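PDB 4PG7: homoserine dehydrogenase, which catalyses the NAD(P)-dependent interconversion of aspartate semialdehyde and homoserine in the aspartic acid pathway of amino acid biosynthesis. Local coordinates for residues L24-L29 with L93-E98; G101-T106 with K125-V130. All blocks are in the same frame, centred on the assembly; numbering follows the deposited sequence.

Interaction 1 (L24-L29 with L93-E98). With GOL (glycerol), chain I.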
loop_
_atom_site.group_PDB
_atom_site.type_symbol
_atom_site.label_atom_id
_atom_site.label_comp_id
_atom_site.label_asym_id
_atom_site.label_seq_id
_atom_site.Cartn_x
_atom_site.Cartn_y
_atom_site.Cartn_z
ATOM N N LEU A 24 -1.929 -33.684 9.124
ATOM C CA LEU A 24 -1.382 -32.565 9.895
ATOM C C LEU A 24 -2.269 -32.364 11.111
ATOM O O LEU A 24 -3.399 -31.876 10.997
ATOM C CB LEU A 24 -1.327 -31.285 9.058
ATOM C CG LEU A 24 0.038 -30.927 8.483
ATOM C CD1 LEU A 24 -0.091 -29.808 7.459
ATOM C CD2 LEU A 24 0.987 -30.504 9.592
ATOM N N ASN A 25 -1.757 -32.754 12.272
ATOM C CA ASN A 25 -2.521 -32.670 13.510
ATOM C C ASN A 25 -2.310 -31.305 14.154
ATOM O O ASN A 25 -1.175 -30.889 14.419
ATOM C CB ASN A 25 -2.110 -33.786 14.457
ATOM C CG ASN A 25 -2.632 -35.149 14.018
ATOM O OD1 ASN A 25 -3.823 -35.325 13.793
ATOM N ND2 ASN A 25 -1.743 -36.110 13.904
ATOM N N ILE A 26 -3.400 -30.578 14.354
ATOM C CA ILE A 26 -3.304 -29.244 14.926
ATOM C C ILE A 26 -4.188 -29.116 16.157
ATOM O O ILE A 26 -5.121 -29.903 16.369
ATOM C CB ILE A 26 -3.640 -28.144 13.885
ATOM C CG1 ILE A 26 -5.146 -28.025 13.626
ATOM C CG2 ILE A 26 -2.921 -28.414 12.573
ATOM C CD1 ILE A 26 -5.509 -26.814 12.772
ATOM N N ALA A 27 -3.870 -28.118 16.963
ATOM C CA ALA A 27 -4.712 -27.705 18.069
ATOM C C ALA A 27 -4.975 -26.196 18.012
ATOM O O ALA A 27 -4.106 -25.410 17.599
ATOM C CB ALA A 27 -4.062 -28.083 19.375
ATOM N N LEU A 28 -6.178 -25.810 18.430
ATOM C CA LEU A 28 -6.562 -24.397 18.547
ATOM C C LEU A 28 -6.602 -23.991 19.993
ATOM O O LEU A 28 -7.164 -24.716 20.821
ATOM C CB LEU A 28 -7.947 -24.147 17.993
ATOM C CG LEU A 28 -7.987 -23.520 16.630
ATOM C CD1 LEU A 28 -7.603 -24.593 15.624
ATOM C CD2 LEU A 28 -9.371 -22.936 16.372
ATOM N N LEU A 29 -5.966 -22.864 20.313
ATOM C CA LEU A 29 -6.051 -22.314 21.651
ATOM C C LEU A 29 -7.012 -21.143 21.562
ATOM O O LEU A 29 -6.639 -20.072 21.066
ATOM C CB LEU A 29 -4.675 -21.882 22.165
ATOM C CG LEU A 29 -3.548 -22.910 22.129
ATOM C CD1 LEU A 29 -2.277 -22.289 22.665
ATOM C CD2 LEU A 29 -3.911 -24.147 22.946
ATOM N N LEU A 93 0.947 -33.632 17.864
ATOM C CA LEU A 93 0.608 -32.338 17.271
ATOM C C LEU A 93 1.778 -31.781 16.476
ATOM O O LEU A 93 2.931 -31.855 16.896
ATOM C CB LEU A 93 0.194 -31.331 18.335
ATOM C CG LEU A 93 -1.106 -31.643 19.073
ATOM C CD1 LEU A 93 -1.403 -30.525 20.049
ATOM C CD2 LEU A 93 -2.285 -31.837 18.125
ATOM N N ASP A 94 1.460 -31.249 15.303
ATOM C CA ASP A 94 2.452 -30.645 14.421
ATOM C C ASP A 94 2.443 -29.125 14.561
ATOM O O ASP A 94 3.494 -28.485 14.494
ATOM C CB ASP A 94 2.135 -31.043 12.980
ATOM C CG ASP A 94 2.081 -32.552 12.798
ATOM O OD1 ASP A 94 3.103 -33.205 13.114
ATOM O OD2 ASP A 94 1.018 -33.085 12.384
ATOM N N ILE A 95 1.251 -28.558 14.747
ATOM C CA ILE A 95 1.065 -27.109 14.756
ATOM C C ILE A 95 0.071 -26.667 15.829
ATOM O O ILE A 95 -0.987 -27.276 15.999
ATOM C CB ILE A 95 0.525 -26.611 13.393
ATOM C CG1 ILE A 95 1.374 -27.154 12.227
ATOM C CG2 ILE A 95 0.473 -25.086 13.370
ATOM C CD1 ILE A 95 0.832 -26.820 10.850
ATOM N N ILE A 96 0.408 -25.581 16.522
ATOM C CA ILE A 96 -0.489 -24.960 17.500
ATOM C C ILE A 96 -0.942 -23.609 16.950
ATOM O O ILE A 96 -0.117 -22.761 16.585
ATOM C CB ILE A 96 0.212 -24.698 18.842
ATOM C CG1 ILE A 96 0.886 -25.968 19.371
ATOM C CG2 ILE A 96 -0.772 -24.142 19.862
ATOM C CD1 ILE A 96 -0.070 -27.060 19.721
ATOM N N VAL A 97 -2.253 -23.428 16.889
ATOM C CA VAL A 97 -2.855 -22.181 16.408
ATOM C C VAL A 97 -3.459 -21.458 17.596
ATOM O O VAL A 97 -4.410 -21.942 18.204
ATOM C CB VAL A 97 -3.947 -22.463 15.377
ATOM C CG1 VAL A 97 -4.582 -21.155 14.907
ATOM C CG2 VAL A 97 -3.359 -23.237 14.209
ATOM N N GLU A 98 -2.885 -20.315 17.951
ATOM C CA GLU A 98 -3.330 -19.590 19.131
ATOM C C GLU A 98 -4.139 -18.351 18.747
ATOM O O GLU A 98 -3.655 -17.472 18.040
ATOM C CB GLU A 98 -2.126 -19.211 19.983
ATOM C CG GLU A 98 -2.482 -18.579 21.308
ATOM C CD GLU A 98 -2.465 -17.058 21.242
ATOM O OE1 GLU A 98 -1.401 -16.498 20.887
ATOM O OE2 GLU A 98 -3.509 -16.436 21.542
HETATM C C1 GOL I . 1.739 -36.008 14.004
HETATM O O1 GOL I . 0.729 -35.447 13.159
HETATM C C2 GOL I . 2.843 -36.704 13.244
HETATM O O2 GOL I . 3.705 -37.261 14.245
HETATM C C3 GOL I . 2.285 -37.797 12.358
HETATM O O3 GOL I . 1.282 -37.269 11.465
#
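Asn-25 and Asp-94 grip each other ahead of the regular pairing of two parallel strands. The backbone N of Asn-25 donates to Asp-94 OD2 at 2.8 Å, reaching that oxygen on its anti side, 17° out of the carboxylate plane. The turn about chi1 (-56°) lays the Asp-94 carboxylate back beside its own backbone N, facing the neighbouring strand. In return, Asn-25 O accepts from Asp-94 N at 2.8 Å and only weakly from Ile-95 N. A glycerol, probably from the crystallisation liquor, bridges the pair: its O1 accepts from Asn-25 ND2 (2.7 Å) and donates to Asp-94 OD2.

Regular parallel pairing follows, with Ala-27 N bonded to Ile-95 O, Val-97 N to Ala-27 O (2.8 Å) and Leu-29 N to Val-97 O. On one face Ile-26 CG2 lies on Ile-95 CB, with Val-97 further along, and helix 323-339 covers Ile-95 and Val-97. On the other face Ala-27 CB is small enough to take Leu-93 CD1 at 3.7 Å and Ile-96 CD1 beside it. There Leu-29 CD1 slants across Ile-96 CG2 (3.7 Å), on the face covered by helices 84-88 and 106-115. Glu-98 supplies its CG methylene to Leu-29 CD1, while its carboxylate is claimed by Thr-122, Asn-124 and the backbone N atoms of Met-100 and Gly-101.

These are central strands of a Rossmann-type sheet, and 24-29 leads into a turn whose glycines fit the GxGxxG pattern, consistent with dinucleotide binding. Branched aliphatics seal both faces, while Glu-98 at the C-terminal end, whose carboxylate makes four hydrogen bonds, probably fixes the loops that follow.

Interaction 2 (G101-T106 with K125-V130); sequences GGIEPT and KDLLAV. With ACT (acetate ion), chain C.
At the C-terminal edge of the Rossmann-type sheet, where this fold usually binds its nucleotide, the loop after strand 95-98 meets the loop after strand 119-122. The one hydrogen bond between the segments runs from Gly-102 N to Asp-126 OD2, 2.6 Å long with an N-H...O angle of 157°. It uses the anti lone pair, the one facing away from OD1, and the chi1 turn of -54° carries the carboxylate across to the glycine.

Glycine suits both neighbouring places: Gly-101 and Gly-102 have positive phi, and the flank of Gly-101 lies close to OD2. Alongside the bond, Ile-103 bends its CD1 methyl over the backbone O of Asp-126, 3.2 Å away. The same methyl touches Leu-127 CD1 at 4.0 Å, so a small apolar patch backs the polar grip.

Further bonds brace the loops, one within 101-106 and others across both segments. Thr-106 OG1, in the first turn of helix 106-115, donates to Gly-101 O (2.7 Å), closing the turn that runs through cis Pro-105. Asn-124 spans the two segments, its ND2 on Gly-102 O and its OD1 on Asp-126 N. Lys-125 N donates to an acetate OXT at 3.3 Å, and this ion, probably from the crystallisation liquor, also lies against Gly-101 CA. A carboxylate on a backbone N-H thus ties two loops together, beside a spot that accepts a small anion.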
loop_
_atom_site.group_PDB
_atom_site.type_symbol
_atom_site.label_atom_id
_atom_site.label_comp_id
_atom_site.label_asym_id
_atom_site.label_seq_id
_atom_site.Cartn_x
_atom_site.Cartn_y
_atom_site.Cartn_z
ATOM N N GLY A 101 -5.540 -14.671 22.794
ATOM C CA GLY A 101 -5.204 -13.362 23.322
ATOM C C GLY A 101 -4.481 -13.500 24.636
ATOM O O GLY A 101 -4.294 -14.618 25.162
ATOM N N GLY A 102 -4.047 -12.365 25.163
ATOM C CA GLY A 102 -3.393 -12.308 26.468
ATOM C C GLY A 102 -1.890 -12.493 26.401
ATOM O O GLY A 102 -1.362 -13.100 25.468
ATOM N N ILE A 103 -1.200 -11.965 27.404
ATOM C CA ILE A 103 0.242 -12.126 27.528
ATOM C C ILE A 103 0.563 -13.249 28.497
ATOM O O ILE A 103 1.390 -14.107 28.200
ATOM C CB ILE A 103 0.916 -10.831 28.010
ATOM C CG1 ILE A 103 0.664 -9.706 27.009
ATOM C CG2 ILE A 103 2.422 -11.038 28.206
ATOM C CD1 ILE A 103 1.078 -10.048 25.593
ATOM N N GLU A 104 -0.063 -13.217 29.669
ATOM C CA GLU A 104 0.113 -14.264 30.646
ATOM C C GLU A 104 -1.228 -14.944 30.885
ATOM O O GLU A 104 -2.232 -14.272 31.110
ATOM C CB GLU A 104 0.696 -13.676 31.927
ATOM C CG GLU A 104 1.974 -12.888 31.678
ATOM C CD GLU A 104 2.456 -12.123 32.893
ATOM O OE1 GLU A 104 3.105 -11.068 32.702
ATOM O OE2 GLU A 104 2.182 -12.558 34.031
ATOM N N PRO A 105 -1.263 -16.285 30.800
ATOM C CA PRO A 105 -0.143 -17.206 30.602
ATOM C C PRO A 105 0.173 -17.540 29.127
ATOM O O PRO A 105 1.018 -18.408 28.861
ATOM C CB PRO A 105 -0.637 -18.465 31.314
ATOM C CG PRO A 105 -2.118 -18.442 31.103
ATOM C CD PRO A 105 -2.541 -17.012 30.877
ATOM N N THR A 106 -0.479 -16.851 28.190
ATOM C CA THR A 106 -0.466 -17.246 26.779
ATOM C C THR A 106 0.928 -17.344 26.167
ATOM O O THR A 106 1.227 -18.312 25.464
ATOM C CB THR A 106 -1.299 -16.272 25.932
ATOM O OG1 THR A 106 -2.576 -16.105 26.546
ATOM C CG2 THR A 106 -1.501 -16.791 24.517
ATOM N N LYS A 125 -3.711 -10.454 19.538
ATOM C CA LYS A 125 -3.660 -8.993 19.344
ATOM C C LYS A 125 -2.972 -8.258 20.468
ATOM O O LYS A 125 -2.730 -7.061 20.354
ATOM C CB LYS A 125 -5.071 -8.414 19.203
ATOM C CG LYS A 125 -5.848 -8.942 18.012
ATOM C CD LYS A 125 -5.152 -8.610 16.698
ATOM C CE LYS A 125 -6.087 -8.811 15.511
ATOM N NZ LYS A 125 -5.501 -8.268 14.255
ATOM N N ASP A 126 -2.675 -8.955 21.556
ATOM C CA ASP A 126 -2.021 -8.336 22.697
ATOM C C ASP A 126 -0.502 -8.442 22.648
ATOM O O ASP A 126 0.169 -7.828 23.471
ATOM C CB ASP A 126 -2.545 -8.952 23.989
ATOM C CG ASP A 126 -4.053 -8.887 24.089
ATOM O OD1 ASP A 126 -4.613 -7.799 23.867
ATOM O OD2 ASP A 126 -4.691 -9.932 24.369
ATOM N N LEU A 127 0.040 -9.241 21.723
ATOM C CA LEU A 127 1.499 -9.392 21.586
ATOM C C LEU A 127 2.147 -8.072 21.163
ATOM O O LEU A 127 1.661 -7.384 20.267
ATOM C CB LEU A 127 1.862 -10.439 20.532
ATOM C CG LEU A 127 1.990 -11.938 20.862
ATOM C CD1 LEU A 127 1.692 -12.328 22.310
ATOM C CD2 LEU A 127 1.340 -12.788 19.798
ATOM N N LEU A 128 3.263 -7.753 21.801
ATOM C CA LEU A 128 4.029 -6.559 21.499
ATOM C C LEU A 128 5.394 -7.015 20.994
ATOM O O LEU A 128 5.633 -8.228 20.839
ATOM C CB LEU A 128 4.118 -5.665 22.738
ATOM C CG LEU A 128 2.769 -5.040 23.120
ATOM C CD1 LEU A 128 2.776 -4.452 24.525
ATOM C CD2 LEU A 128 2.350 -3.979 22.122
ATOM N N ALA A 129 6.282 -6.061 20.728
ATOM C CA ALA A 129 7.541 -6.358 20.081
ATOM C C ALA A 129 8.415 -7.277 20.937
ATOM O O ALA A 129 9.039 -8.191 20.407
ATOM C CB ALA A 129 8.295 -5.083 19.753
ATOM N N VAL A 130 8.453 -7.016 22.241
ATOM C CA VAL A 130 9.225 -7.835 23.183
ATOM C C VAL A 130 8.842 -9.309 23.017
ATOM O O VAL A 130 9.706 -10.193 22.923
ATOM C CB VAL A 130 8.994 -7.389 24.650
ATOM C CG1 VAL A 130 9.598 -8.389 25.638
ATOM C CG2 VAL A 130 9.622 -6.022 24.897
HETATM C C ACT C . -7.348 -12.835 19.881
HETATM O O ACT C . -7.387 -13.201 18.681
HETATM O OXT ACT C . -6.375 -12.216 20.338
HETATM C CH3 ACT C . -8.511 -13.091 20.793
#

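How the interactions relate
Along the chain the two contacts come in series, their centres about 18 Å apart, and both belong to the NAD-binding part of the enzyme. Interaction 1 lies within the parallel sheet, pairing neighbouring strands 22-29 and 95-98; interaction 2 lies past its C-terminal edge, where the chain leaves strands 95-98 and 119-122. Helix 106-115 makes the crossover between those last two strands, starting at the end of segment 101-106. The contacts meet where Glu-98 CD packs on Thr-106 CG2 at 3.4 Å. The hydrogen-bonded sheet thus probably anchors loops expected to lie near the cofactor.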